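Local coordinates for uncharacterized protein PH0321 (Pyrococcus horikoshii, PDB 3BS4), which is of unknown function but has a KaiC-like domain with a largely parallel sheet flanked by helices, and binds an unidentified peptide in the crystal, at residues V73-Y78 with H82-V87; Y40-K45 with V52-I57; Y59-I64 with V103-G108. All blocks are in the same frame, centred on the assembly; numbering follows the deposited sequence. Where two conformers were deposited one is given.

Interaction 1. Residues V73-Y78 with H82-V87; sequences VDVIKY and HRLAIV
V75 and L84 meet methyl to methyl at the centre of this contact, V75 CG1 lying 3.8 Å from L84 CD2. The same V75 CG1 reaches I86 CD1 at 4.0 Å, so one branch of the valine is shared by two residues that stand on the same side of the strand, two positions apart. This branch lies anti to the backbone N (chi1 169°), which turns it toward the strand. Helix 61-70 adds to the apolar cluster, with I65 and L68 against V75 and L61 against I86. Further out, Y78 CB rests on L84 CB at 3.8 Å. The tyrosine ring offers an edge, not a face: R83 CB lies near the ring plane, 4.0 Å from Y78 CD1.

The arrangement is a compact alpha-to-beta connection, in which helix 75-80 ends, the chain reverses, and strand 84-87 enters the parallel part of the mixed sheet next to strand 51-56. A Schellman motif ends the helix, with H82 as its C-prime residue at positive phi (68°). Its signature is the bond from R83 N to Y78 O (3.0 Å), with the donor nearly in line with the carbonyl. L84 N also bonds to Y78 O (3.2 Å), approaching from above the carbonyl plane, so two consecutive amides grip one oxygen. At the polar edge the guanidinium group of R83 leads away from the helix. Its NE pairs with D49, while NH1 bonds to the carbonyl of N81 within the turn itself.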
ATOM      1  N   VAL A  73     -15.586   6.022   2.991  1.00 26.27           N
ATOM      2  CA  VAL A  73     -14.690   6.042   4.145  1.00 25.92           C
ATOM      3  C   VAL A  73     -14.456   7.484   4.556  1.00 25.66           C
ATOM      4  O   VAL A  73     -13.932   8.283   3.782  1.00 25.82           O
ATOM      5  CB  VAL A  73     -13.326   5.369   3.827  1.00 25.77           C
ATOM      6  CG1 VAL A  73     -12.326   5.584   4.976  1.00 25.90           C
ATOM      7  CG2 VAL A  73     -13.523   3.886   3.554  1.00 25.88           C
ATOM      8  N   ASP A  74     -14.861   7.804   5.778  1.00 26.26           N
ATOM      9  CA  ASP A  74     -14.592   9.105   6.356  1.00 26.66           C
ATOM     10  C   ASP A  74     -13.299   8.995   7.160  1.00 26.19           C
ATOM     11  O   ASP A  74     -13.291   8.492   8.284  1.00 26.72           O
ATOM     12  CB  ASP A  74     -15.771   9.529   7.245  1.00 27.54           C
ATOM     13  CG  ASP A  74     -15.621  10.935   7.794  1.00 31.17           C
ATOM     14  OD1 ASP A  74     -14.492  11.475   7.824  1.00 34.93           O
ATOM     15  OD2 ASP A  74     -16.649  11.506   8.221  1.00 35.30           O
ATOM     16  N   VAL A  75     -12.202   9.457   6.562  1.00 25.77           N
ATOM     17  CA  VAL A  75     -10.875   9.278   7.140  1.00 25.18           C
ATOM     18  C   VAL A  75     -10.775   9.795   8.585  1.00 25.54           C
ATOM     19  O   VAL A  75     -10.223   9.107   9.441  1.00 25.38           O
ATOM     20  CB  VAL A  75      -9.784   9.889   6.237  1.00 24.87           C
ATOM     21  CG1 VAL A  75      -8.435   9.959   6.948  1.00 24.96           C
ATOM     22  CG2 VAL A  75      -9.651   9.067   4.951  1.00 24.71           C
ATOM     23  N   ILE A  76     -11.306  10.989   8.855  1.00 26.41           N
ATOM     24  CA  ILE A  76     -11.231  11.568  10.212  1.00 27.30           C
ATOM     25  C   ILE A  76     -11.799  10.648  11.292  1.00 26.66           C
ATOM     26  O   ILE A  76     -11.224  10.539  12.381  1.00 26.66           O
ATOM     27  CB  ILE A  76     -11.963  12.926  10.328  1.00 28.52           C
ATOM     28  CG1 ILE A  76     -11.969  13.672   8.982  1.00 31.12           C
ATOM     29  CG2 ILE A  76     -11.392  13.743  11.499  1.00 28.89           C
ATOM     30  CD1 ILE A  76     -11.014  14.836   8.843  1.00 33.96           C
ATOM     31  N   LYS A  77     -12.918   9.992  10.994  1.00 26.17           N
ATOM     32  CA  LYS A  77     -13.557   9.074  11.944  1.00 26.25           C
ATOM     33  C   LYS A  77     -12.670   7.870  12.252  1.00 25.26           C
ATOM     34  O   LYS A  77     -12.563   7.448  13.391  1.00 24.99           O
ATOM     35  CB  LYS A  77     -14.905   8.583  11.412  1.00 26.99           C
ATOM     36  CG  LYS A  77     -15.834   9.703  10.997  1.00 30.96           C
ATOM     37  CD  LYS A  77     -17.297   9.295  11.051  1.00 35.17           C
ATOM     38  CE  LYS A  77     -18.204  10.484  10.731  1.00 37.41           C
ATOM     39  NZ  LYS A  77     -17.765  11.734  11.424  1.00 39.99           N
ATOM     40  N   TYR A  78     -12.046   7.304  11.218  1.00 23.82           N
ATOM     41  CA  TYR A  78     -11.165   6.163  11.429  1.00 22.38           C
ATOM     42  C   TYR A  78      -9.894   6.585  12.142  1.00 21.74           C
ATOM     43  O   TYR A  78      -9.336   5.818  12.922  1.00 21.25           O
ATOM     44  CB  TYR A  78     -10.830   5.479  10.099  1.00 22.65           C
ATOM     45  CG  TYR A  78     -11.976   4.656   9.552  1.00 22.45           C
ATOM     46  CD1 TYR A  78     -12.166   3.342   9.948  1.00 23.86           C
ATOM     47  CD2 TYR A  78     -12.879   5.206   8.643  1.00 23.22           C
ATOM     48  CE1 TYR A  78     -13.231   2.584   9.453  1.00 24.67           C
ATOM     49  CE2 TYR A  78     -13.935   4.463   8.144  1.00 25.41           C
ATOM     50  CZ  TYR A  78     -14.105   3.158   8.554  1.00 24.81           C
ATOM     51  OH  TYR A  78     -15.154   2.410   8.054  1.00 26.29           O
ATOM     52  N   HIS A  82      -8.866   5.448  16.184  1.00 23.08           N
ATOM     53  CA  HIS A  82      -7.620   4.676  16.322  1.00 23.50           C
ATOM     54  C   HIS A  82      -7.532   3.449  15.421  1.00 22.70           C
ATOM     55  O   HIS A  82      -6.737   2.553  15.687  1.00 23.54           O
ATOM     56  CB  HIS A  82      -7.381   4.290  17.802  1.00 24.43           C
ATOM     57  CG  HIS A  82      -7.065   5.466  18.670  1.00 27.78           C
ATOM     58  ND1 HIS A  82      -7.885   5.873  19.699  1.00 30.64           N
ATOM     59  CD2 HIS A  82      -6.039   6.346  18.635  1.00 28.91           C
ATOM     60  CE1 HIS A  82      -7.371   6.947  20.270  1.00 31.67           C
ATOM     61  NE2 HIS A  82      -6.246   7.253  19.647  1.00 32.10           N
ATOM     62  N   ARG A  83      -8.348   3.406  14.370  1.00 21.50           N
ATOM     63  CA  ARG A  83      -8.321   2.285  13.429  1.00 20.91           C
ATOM     64  C   ARG A  83      -7.295   2.512  12.331  1.00 20.23           C
ATOM     65  O   ARG A  83      -6.703   1.557  11.819  1.00 20.77           O
ATOM     66  CB  ARG A  83      -9.689   2.086  12.773  1.00 21.46           C
ATOM     67  CG  ARG A  83     -10.811   1.773  13.778  1.00 23.76           C
ATOM     68  CD  ARG A  83     -10.462   0.543  14.606  1.00 25.50           C
ATOM     69  NE  ARG A  83     -11.660  -0.049  15.219  1.00 28.45           N
ATOM     70  CZ  ARG A  83     -12.211   0.352  16.366  1.00 30.22           C
ATOM     71  NH1 ARG A  83     -11.693   1.357  17.065  1.00 30.52           N
ATOM     72  NH2 ARG A  83     -13.292  -0.264  16.816  1.00 30.65           N
ATOM     73  N   LEU A  84      -7.129   3.775  11.960  1.00 19.09           N
ATOM     74  CA  LEU A  84      -6.234   4.163  10.869  1.00 19.34           C
ATOM     75  C   LEU A  84      -5.098   5.037  11.406  1.00 19.43           C
ATOM     76  O   LEU A  84      -5.346   5.959  12.196  1.00 19.41           O
ATOM     77  CB  LEU A  84      -7.045   4.924   9.823  1.00 19.71           C
ATOM     78  CG  LEU A  84      -6.314   5.557   8.637  1.00 19.19           C
ATOM     79  CD1 LEU A  84      -5.604   4.475   7.808  1.00 17.21           C
ATOM     80  CD2 LEU A  84      -7.287   6.385   7.803  1.00 18.93           C
ATOM     81  N   ALA A  85      -3.866   4.736  10.989  1.00 18.50           N
ATOM     82  CA  ALA A  85      -2.708   5.596  11.272  1.00 18.02           C
ATOM     83  C   ALA A  85      -2.144   6.034   9.931  1.00 18.51           C
ATOM     84  O   ALA A  85      -2.043   5.219   9.022  1.00 19.37           O
ATOM     85  CB  ALA A  85      -1.658   4.849  12.056  1.00 18.88           C
ATOM     86  N   ILE A  86      -1.799   7.314   9.811  1.00 17.97           N
ATOM     87  CA  ILE A  86      -1.222   7.818   8.561  1.00 18.68           C
ATOM     88  C   ILE A  86       0.119   8.441   8.857  1.00 19.20           C
ATOM     89  O   ILE A  86       0.231   9.276   9.764  1.00 20.63           O
ATOM     90  CB  ILE A  86      -2.130   8.860   7.854  1.00 18.63           C
ATOM     91  CG1 ILE A  86      -3.483   8.230   7.495  1.00 19.31           C
ATOM     92  CG2 ILE A  86      -1.438   9.408   6.597  1.00 18.81           C
ATOM     93  CD1 ILE A  86      -4.504   9.177   6.877  1.00 19.22           C
ATOM     94  N   VAL A  87       1.146   8.020   8.118  1.00 18.17           N
ATOM     95  CA  VAL A  87       2.395   8.785   8.100  1.00 18.81           C
ATOM     96  C   VAL A  87       2.305   9.656   6.857  1.00 18.42           C
ATOM     97  O   VAL A  87       2.303   9.150   5.729  1.00 18.53           O
ATOM     98  CB  VAL A  87       3.636   7.890   8.044  1.00 18.17           C
ATOM     99  CG1 VAL A  87       4.924   8.736   8.019  1.00 20.64           C
ATOM    100  CG2 VAL A  87       3.659   6.880   9.209  1.00 20.42           C
TER

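Interaction 2. Residues Y40-K45 with V52-I57; sequences YILSRK and VGMFSI
L42 and V52 are brought together by matching first torsions: CG of the leucine and CG1 of the valine each lie anti to their own backbone N (chi1 171° and 172°). The leucine then forks at the sheet. L42 CD1 presses on V52 CG1 at 3.5 Å, tighter than usual van der Waals contact, and L42 CD2 meets M54 CE at 4.0 Å. The methionine runs out extended from the strand and bends only at its last torsion, which delivers its terminal methyl crosswise to the leucine. K45 adds a looser flank, with K45 CB 4.4 Å from V52 CG2.

Helix 34-47 packs here over strand 51-56 with the two segments running roughly antiparallel, at 147°, and their axes 10.3 Å apart. This is the second half of a beta-alpha-beta crossover: the chain leaves strand 22-27, passes along the helix and returns as strand 51-56, parallel to the first but with strands 141-146 and 184-190 between them. F144 of strand 141-146 touches both L42 and V52, so the leucine settles over the seam between two neighbouring strands.

The K45 side chain starts toward the strand, but its amine leads away to E6, with further bonds to S4 O and the Y142 hydroxyl. Across the helix-strand interface itself, adhesion is therefore dispersive and depends on the fit of branched and flexible apolar groups, while the amine of the buried K45 has three partners beside the interface and probably keeps its charge through the pairing with E6.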
ATOM      1  N   TYR A  40      -9.966   0.381  -3.375  1.00 18.26           N
ATOM      2  CA  TYR A  40     -11.094  -0.472  -3.028  1.00 18.95           C
ATOM      3  C   TYR A  40     -10.742  -1.466  -1.922  1.00 18.99           C
ATOM      4  O   TYR A  40     -11.456  -1.570  -0.925  1.00 18.96           O
ATOM      5  CB  TYR A  40     -11.604  -1.192  -4.273  1.00 19.01           C
ATOM      6  CG  TYR A  40     -12.752  -2.117  -3.973  1.00 20.69           C
ATOM      7  CD1 TYR A  40     -14.045  -1.616  -3.826  1.00 22.09           C
ATOM      8  CD2 TYR A  40     -12.534  -3.491  -3.807  1.00 21.06           C
ATOM      9  CE1 TYR A  40     -15.100  -2.465  -3.534  1.00 23.69           C
ATOM     10  CE2 TYR A  40     -13.598  -4.360  -3.515  1.00 22.66           C
ATOM     11  CZ  TYR A  40     -14.874  -3.823  -3.380  1.00 22.82           C
ATOM     12  OH  TYR A  40     -15.927  -4.664  -3.078  1.00 25.28           O
ATOM     13  N   ILE A  41      -9.635  -2.180  -2.094  1.00 18.08           N
ATOM     14  CA  ILE A  41      -9.165  -3.127  -1.088  1.00 18.20           C
ATOM     15  C   ILE A  41      -8.972  -2.442   0.267  1.00 18.89           C
ATOM     16  O   ILE A  41      -9.444  -2.940   1.296  1.00 19.31           O
ATOM     17  CB  ILE A  41      -7.879  -3.827  -1.560  1.00 19.15           C
ATOM     18  CG1 ILE A  41      -8.187  -4.686  -2.795  1.00 19.47           C
ATOM     19  CG2 ILE A  41      -7.275  -4.685  -0.437  1.00 18.01           C
ATOM     20  CD1 ILE A  41      -6.964  -5.312  -3.440  1.00 21.09           C
ATOM     21  N   LEU A  42      -8.290  -1.299   0.255  1.00 17.91           N
ATOM     22  CA  LEU A  42      -8.067  -0.507   1.465  1.00 19.34           C
ATOM     23  C   LEU A  42      -9.396  -0.154   2.153  1.00 18.66           C
ATOM     24  O   LEU A  42      -9.555  -0.352   3.373  1.00 19.30           O
ATOM     25  CB  LEU A  42      -7.318   0.782   1.090  1.00 18.70           C
ATOM     26  CG  LEU A  42      -7.115   1.903   2.118  1.00 21.81           C
ATOM     27  CD1 LEU A  42      -6.543   1.368   3.386  1.00 23.70           C
ATOM     28  CD2 LEU A  42      -6.191   2.974   1.534  1.00 21.23           C
ATOM     29  N   SER A  43     -10.353   0.341   1.367  1.00 19.36           N
ATOM     30  CA  SER A  43     -11.648   0.718   1.923  1.00 20.27           C
ATOM     31  C   SER A  43     -12.334  -0.495   2.571  1.00 20.54           C
ATOM     32  O   SER A  43     -12.978  -0.361   3.623  1.00 21.38           O
ATOM     33  CB  SER A  43     -12.542   1.351   0.854  1.00 20.46           C
ATOM     34  OG  SER A  43     -13.042   0.385  -0.051  1.00 22.08           O
ATOM     35  N   ARG A  44     -12.181  -1.674   1.977  1.00 20.62           N
ATOM     36  CA  ARG A  44     -12.819  -2.880   2.514  1.00 21.85           C
ATOM     37  C   ARG A  44     -12.165  -3.337   3.812  1.00 21.45           C
ATOM     38  O   ARG A  44     -12.857  -3.800   4.713  1.00 22.55           O
ATOM     39  CB  ARG A  44     -12.809  -4.014   1.489  1.00 22.53           C
ATOM     40  CG  ARG A  44     -13.711  -3.760   0.291  1.00 25.75           C
ATOM     41  CD  ARG A  44     -15.067  -4.414   0.490  1.00 33.72           C
ATOM     42  NE  ARG A  44     -14.918  -5.859   0.678  1.00 38.03           N
ATOM     43  CZ  ARG A  44     -15.899  -6.748   0.539  1.00 41.34           C
ATOM     44  NH1 ARG A  44     -17.119  -6.354   0.193  1.00 42.40           N
ATOM     45  NH2 ARG A  44     -15.656  -8.039   0.733  1.00 42.84           N
ATOM     46  N   LYS A  45     -10.842  -3.195   3.914  1.00 21.13           N
ATOM     47  CA  LYS A  45     -10.149  -3.594   5.142  1.00 20.52           C
ATOM     48  C   LYS A  45     -10.532  -2.662   6.293  1.00 21.10           C
ATOM     49  O   LYS A  45     -10.701  -3.115   7.436  1.00 21.87           O
ATOM     50  CB  LYS A  45      -8.624  -3.633   4.947  1.00 20.36           C
ATOM     51  CG  LYS A  45      -8.164  -4.630   3.891  1.00 20.48           C
ATOM     52  CD  LYS A  45      -8.643  -6.034   4.214  1.00 22.02           C
ATOM     53  CE  LYS A  45      -7.960  -7.100   3.372  1.00 24.77           C
ATOM     54  NZ  LYS A  45      -8.568  -8.446   3.621  1.00 24.59           N
ATOM     55  N   VAL A  52      -5.230  -0.296  10.054  1.00 17.91           N
ATOM     56  CA  VAL A  52      -4.577   0.040   8.790  1.00 17.59           C
ATOM     57  C   VAL A  52      -3.579   1.142   9.046  1.00 17.93           C
ATOM     58  O   VAL A  52      -3.906   2.131   9.700  1.00 17.98           O
ATOM     59  CB  VAL A  52      -5.622   0.475   7.750  1.00 17.66           C
ATOM     60  CG1 VAL A  52      -4.945   1.012   6.477  1.00 20.39           C
ATOM     61  CG2 VAL A  52      -6.563  -0.701   7.414  1.00 17.81           C
ATOM     62  N   GLY A  53      -2.362   0.964   8.542  1.00 17.43           N
ATOM     63  CA  GLY A  53      -1.371   2.033   8.554  1.00 16.96           C
ATOM     64  C   GLY A  53      -1.138   2.402   7.101  1.00 17.59           C
ATOM     65  O   GLY A  53      -1.015   1.505   6.265  1.00 17.98           O
ATOM     66  N   MET A  54      -1.114   3.698   6.805  1.00 16.94           N
ATOM     67  CA  MET A  54      -0.855   4.173   5.439  1.00 18.06           C
ATOM     68  C   MET A  54       0.407   5.023   5.416  1.00 17.26           C
ATOM     69  O   MET A  54       0.548   5.956   6.216  1.00 17.56           O
ATOM     70  CB  MET A  54      -2.029   5.025   4.948  1.00 17.77           C
ATOM     71  CG  MET A  54      -1.905   5.484   3.502  1.00 19.77           C
ATOM     72  SD  MET A  54      -3.233   6.653   3.099  1.00 24.61           S
ATOM     73  CE  MET A  54      -4.612   5.773   3.905  1.00 13.01           C
ATOM     74  N   PHE A  55       1.307   4.713   4.482  1.00 16.13           N
ATOM     75  CA  PHE A  55       2.435   5.604   4.193  1.00 16.27           C
ATOM     76  C   PHE A  55       2.010   6.425   3.003  1.00 15.84           C
ATOM     77  O   PHE A  55       1.975   5.934   1.872  1.00 15.58           O
ATOM     78  CB  PHE A  55       3.697   4.780   3.915  1.00 16.60           C
ATOM     79  CG  PHE A  55       4.042   3.877   5.064  1.00 18.54           C
ATOM     80  CD1 PHE A  55       4.803   4.363   6.129  1.00 23.10           C
ATOM     81  CD2 PHE A  55       3.519   2.597   5.125  1.00 20.63           C
ATOM     82  CE1 PHE A  55       5.099   3.539   7.221  1.00 25.36           C
ATOM     83  CE2 PHE A  55       3.790   1.769   6.210  1.00 24.57           C
ATOM     84  CZ  PHE A  55       4.589   2.250   7.261  1.00 24.66           C
ATOM     85  N   SER A  56       1.620   7.668   3.276  1.00 15.00           N
ATOM     86  CA  SER A  56       1.007   8.506   2.249  1.00 14.90           C
ATOM     87  C   SER A  56       2.093   9.346   1.611  1.00 15.34           C
ATOM     88  O   SER A  56       2.412  10.424   2.089  1.00 16.10           O
ATOM     89  CB  SER A  56      -0.079   9.370   2.875  1.00 15.30           C
ATOM     90  OG  SER A  56      -0.771  10.059   1.861  1.00 15.56           O
ATOM     91  N   ILE A  57       2.698   8.789   0.557  1.00 14.76           N
ATOM     92  CA  ILE A  57       3.942   9.290  -0.018  1.00 14.79           C
ATOM     93  C   ILE A  57       3.679  10.254  -1.174  1.00 15.16           C
ATOM     94  O   ILE A  57       4.358  11.277  -1.305  1.00 15.89           O
ATOM     95  CB  ILE A  57       4.785   8.090  -0.544  1.00 14.41           C
ATOM     96  CG1 ILE A  57       5.174   7.132   0.614  1.00 14.72           C
ATOM     97  CG2 ILE A  57       6.030   8.556  -1.328  1.00 14.32           C
ATOM     98  CD1 ILE A  57       5.312   5.665   0.190  1.00 14.53           C
TER

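Interaction 3. Residues Y59-I64 with V103-G108; sequences YPLQLI and VWYLEG
L61 and V103 are the closest backbone positions, yet their CA atoms stand 9.5 Å apart, a gap bridged wholly by side chains between the first turn of helix 61-70 and strand 103-104. One methyl does this work on the helix side. L61 CD2 lies 4.2 Å from V103 CG1 and 4.1 Å from Y105 OH, so it faces an aliphatic branch and the hydroxyl end of a phenol together. The leucine gets there with CG anti to its backbone N (chi1 -174°), its side chain directed at the strand.

In the fold, strand 103-104 is the outermost parallel strand at this side of the sheet, paired with strand 84-87, and helix 61-70 packs against one face of that sheet. P60 takes the N-cap position of the helix, where P60 O accepts from I64 N at 3.1 Å. The side chain of V103 leaves its backbone toward the helix, whereas Y105 leaves the backbone alongside it and only its ring carries the hydroxyl to the leucine. That hydroxyl approaches L61 without bonding to it; D88 offers it a carboxylate oxygen through a weak hydrogen bond.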
ATOM      1  N   TYR A  59       0.588  11.695  -2.535  1.00 15.46           N
ATOM      2  CA  TYR A  59      -0.556  12.611  -2.663  1.00 16.27           C
ATOM      3  C   TYR A  59      -0.745  13.439  -1.407  1.00 16.98           C
ATOM      4  O   TYR A  59      -0.507  12.951  -0.295  1.00 16.49           O
ATOM      5  CB  TYR A  59      -1.861  11.836  -2.988  1.00 17.20           C
ATOM      6  CG  TYR A  59      -1.695  11.013  -4.233  1.00 17.93           C
ATOM      7  CD1 TYR A  59      -1.635  11.637  -5.480  1.00 19.32           C
ATOM      8  CD2 TYR A  59      -1.475   9.634  -4.160  1.00 19.52           C
ATOM      9  CE1 TYR A  59      -1.424  10.915  -6.635  1.00 20.80           C
ATOM     10  CE2 TYR A  59      -1.254   8.898  -5.312  1.00 18.92           C
ATOM     11  CZ  TYR A  59      -1.228   9.551  -6.546  1.00 20.98           C
ATOM     12  OH  TYR A  59      -1.007   8.878  -7.732  1.00 23.80           O
ATOM     13  N   PRO A  60      -1.206  14.687  -1.588  1.00 17.76           N
ATOM     14  CA  PRO A  60      -1.579  15.502  -0.433  1.00 18.87           C
ATOM     15  C   PRO A  60      -2.642  14.784   0.387  1.00 19.46           C
ATOM     16  O   PRO A  60      -3.512  14.120  -0.169  1.00 18.66           O
ATOM     17  CB  PRO A  60      -2.191  16.753  -1.057  1.00 18.81           C
ATOM     18  CG  PRO A  60      -1.718  16.789  -2.485  1.00 20.31           C
ATOM     19  CD  PRO A  60      -1.406  15.377  -2.875  1.00 18.55           C
ATOM     20  N   LEU A  61      -2.561  14.929   1.703  1.00 19.59           N
ATOM     21  CA  LEU A  61      -3.533  14.325   2.592  1.00 21.17           C
ATOM     22  C   LEU A  61      -4.989  14.670   2.220  1.00 21.21           C
ATOM     23  O   LEU A  61      -5.864  13.820   2.249  1.00 20.59           O
ATOM     24  CB  LEU A  61      -3.229  14.742   4.027  1.00 22.02           C
ATOM     25  CG  LEU A  61      -4.089  14.072   5.090  1.00 25.14           C
ATOM     26  CD1 LEU A  61      -3.937  12.546   5.043  1.00 27.98           C
ATOM     27  CD2 LEU A  61      -3.742  14.647   6.456  1.00 28.30           C
ATOM     28  N   GLN A  62      -5.242  15.922   1.864  1.00 21.37           N
ATOM     29  CA  GLN A  62      -6.599  16.322   1.538  1.00 22.59           C
ATOM     30  C   GLN A  62      -7.129  15.573   0.322  1.00 21.84           C
ATOM     31  O   GLN A  62      -8.322  15.289   0.232  1.00 22.00           O
ATOM     32  CB  GLN A  62      -6.683  17.840   1.348  1.00 23.88           C
ATOM     33  CG  GLN A  62      -6.387  18.636   2.639  1.00 28.94           C
ATOM     34  CD  GLN A  62      -7.296  18.284   3.839  1.00 34.93           C
ATOM     35  OE1 GLN A  62      -6.824  18.207   4.978  1.00 38.61           O
ATOM     36  NE2 GLN A  62      -8.594  18.094   3.587  1.00 37.87           N
ATOM     37  N   LEU A  63      -6.231  15.222  -0.601  1.00 21.25           N
ATOM     38  CA  LEU A  63      -6.614  14.399  -1.732  1.00 20.68           C
ATOM     39  C   LEU A  63      -6.912  12.938  -1.346  1.00 20.29           C
ATOM     40  O   LEU A  63      -7.850  12.345  -1.855  1.00 20.07           O
ATOM     41  CB  LEU A  63      -5.553  14.475  -2.842  1.00 21.03           C
ATOM     42  CG  LEU A  63      -5.877  13.759  -4.158  1.00 22.63           C
ATOM     43  CD1 LEU A  63      -7.214  14.217  -4.763  1.00 24.09           C
ATOM     44  CD2 LEU A  63      -4.749  13.944  -5.166  1.00 21.55           C
ATOM     45  N   ILE A  64      -6.102  12.355  -0.456  1.00 20.14           N
ATOM     46  CA  ILE A  64      -6.377  11.022   0.077  1.00 19.86           C
ATOM     47  C   ILE A  64      -7.752  10.984   0.745  1.00 19.88           C
ATOM     48  O   ILE A  64      -8.502  10.022   0.589  1.00 20.25           O
ATOM     49  CB  ILE A  64      -5.298  10.612   1.096  1.00 20.59           C
ATOM     50  CG1 ILE A  64      -3.942  10.445   0.386  1.00 20.21           C
ATOM     51  CG2 ILE A  64      -5.701   9.339   1.853  1.00 20.31           C
ATOM     52  CD1 ILE A  64      -3.919   9.339  -0.690  1.00 23.20           C
ATOM     53  N   VAL A 103      -2.253  11.294  12.576  1.00 27.51           N
ATOM     54  CA  VAL A 103      -1.401  11.653  11.417  1.00 26.20           C
ATOM     55  C   VAL A 103      -0.023  12.068  11.908  1.00 25.94           C
ATOM     56  O   VAL A 103       0.128  13.079  12.618  1.00 26.08           O
ATOM     57  CB  VAL A 103      -1.991  12.785  10.533  1.00 26.15           C
ATOM     58  CG1 VAL A 103      -1.081  13.077   9.315  1.00 25.95           C
ATOM     59  CG2 VAL A 103      -3.376  12.430  10.038  1.00 25.08           C
ATOM     60  N   TRP A 104       0.963  11.271  11.517  1.00 25.11           N
ATOM     61  CA  TRP A 104       2.352  11.470  11.899  0.50 25.32           C
ATOM     62  C   TRP A 104       3.114  12.197  10.825  1.00 24.57           C
ATOM     63  O   TRP A 104       2.980  11.879   9.637  1.00 23.05           O
ATOM     64  CB  TRP A 104       3.030  10.127  12.141  0.50 26.51           C
ATOM     65  CG  TRP A 104       3.318   9.856  13.568  0.50 28.35           C
ATOM     66  CD1 TRP A 104       2.409   9.596  14.550  0.50 29.86           C
ATOM     67  CD2 TRP A 104       4.608   9.808  14.190  0.50 28.91           C
ATOM     68  NE1 TRP A 104       3.049   9.396  15.745  0.50 30.89           N
ATOM     69  CE2 TRP A 104       4.400   9.514  15.553  0.50 29.51           C
ATOM     70  CE3 TRP A 104       5.920   9.992  13.730  0.50 28.78           C
ATOM     71  CZ2 TRP A 104       5.452   9.396  16.464  0.50 29.25           C
ATOM     72  CZ3 TRP A 104       6.973   9.860  14.641  0.50 29.20           C
ATOM     73  CH2 TRP A 104       6.727   9.571  15.989  0.50 29.08           C
ATOM     74  N   TYR A 105       3.923  13.168  11.246  1.00 24.37           N
ATOM     75  CA  TYR A 105       4.806  13.924  10.358  1.00 24.92           C
ATOM     76  C   TYR A 105       6.254  13.628  10.677  1.00 25.14           C
ATOM     77  O   TYR A 105       6.616  13.557  11.847  1.00 25.59           O
ATOM     78  CB  TYR A 105       4.533  15.413  10.494  1.00 25.70           C
ATOM     79  CG  TYR A 105       3.255  15.731   9.810  1.00 26.42           C
ATOM     80  CD1 TYR A 105       3.231  15.926   8.429  1.00 26.71           C
ATOM     81  CD2 TYR A 105       2.045  15.760  10.509  1.00 28.35           C
ATOM     82  CE1 TYR A 105       2.052  16.182   7.770  1.00 27.01           C
ATOM     83  CE2 TYR A 105       0.851  16.011   9.844  1.00 28.09           C
ATOM     84  CZ  TYR A 105       0.875  16.214   8.467  1.00 27.19           C
ATOM     85  OH  TYR A 105      -0.289  16.457   7.758  1.00 30.20           O
ATOM     86  N   LEU A 106       7.061  13.456   9.633  1.00 24.88           N
ATOM     87  CA  LEU A 106       8.487  13.154   9.777  1.00 25.55           C
ATOM     88  C   LEU A 106       9.276  14.454   9.814  1.00 26.30           C
ATOM     89  O   LEU A 106       9.183  15.276   8.896  1.00 26.63           O
ATOM     90  CB  LEU A 106       8.994  12.273   8.631  1.00 26.07           C
ATOM     91  CG  LEU A 106       8.137  11.043   8.294  1.00 26.97           C
ATOM     92  CD1 LEU A 106       8.367  10.618   6.853  1.00 28.42           C
ATOM     93  CD2 LEU A 106       8.352   9.887   9.265  1.00 28.00           C
ATOM     94  N   GLU A 107      10.063  14.616  10.876  1.00 26.99           N
ATOM     95  CA  GLU A 107      10.767  15.862  11.152  1.00 27.88           C
ATOM     96  C   GLU A 107      12.244  15.710  10.807  1.00 27.34           C
ATOM     97  O   GLU A 107      12.760  14.599  10.781  1.00 26.91           O
ATOM     98  CB  GLU A 107      10.610  16.225  12.638  1.00 29.13           C
ATOM     99  CG  GLU A 107       9.158  16.251  13.134  1.00 32.94           C
ATOM    100  CD  GLU A 107       8.330  17.392  12.539  1.00 39.00           C
ATOM    101  OE1 GLU A 107       8.907  18.438  12.163  1.00 42.12           O
ATOM    102  OE2 GLU A 107       7.087  17.243  12.454  1.00 41.97           O
ATOM    103  N   GLY A 108      12.919  16.826  10.538  1.00 27.10           N
ATOM    104  CA  GLY A 108      14.354  16.807  10.243  1.00 26.88           C
ATOM    105  C   GLY A 108      14.722  16.443   8.819  1.00 27.39           C
ATOM    106  O   GLY A 108      13.889  16.503   7.906  1.00 27.06           O
TER

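In the fold
All three contacts set a helix against the same sheet, on strands that follow one another toward its edge: 51-56 in interaction 2, 84-87 in interaction 1 and 103-104 in interaction 3. Interaction 2 lies in the core, its centre about 6 Å from that of the chain, and is purely apolar; interactions 1 and 3, with centres about 15 Å from that of the chain, are partly buried. Interaction 1 alone adds backbone hydrogen bonds across its segments, as befits a tight turn, and is nested in the longer loop closed by interaction 3. Backbone pairing joins the strands, A85 O with M54 N and I86 O with W104 N, while I64 packs on M54 and S56.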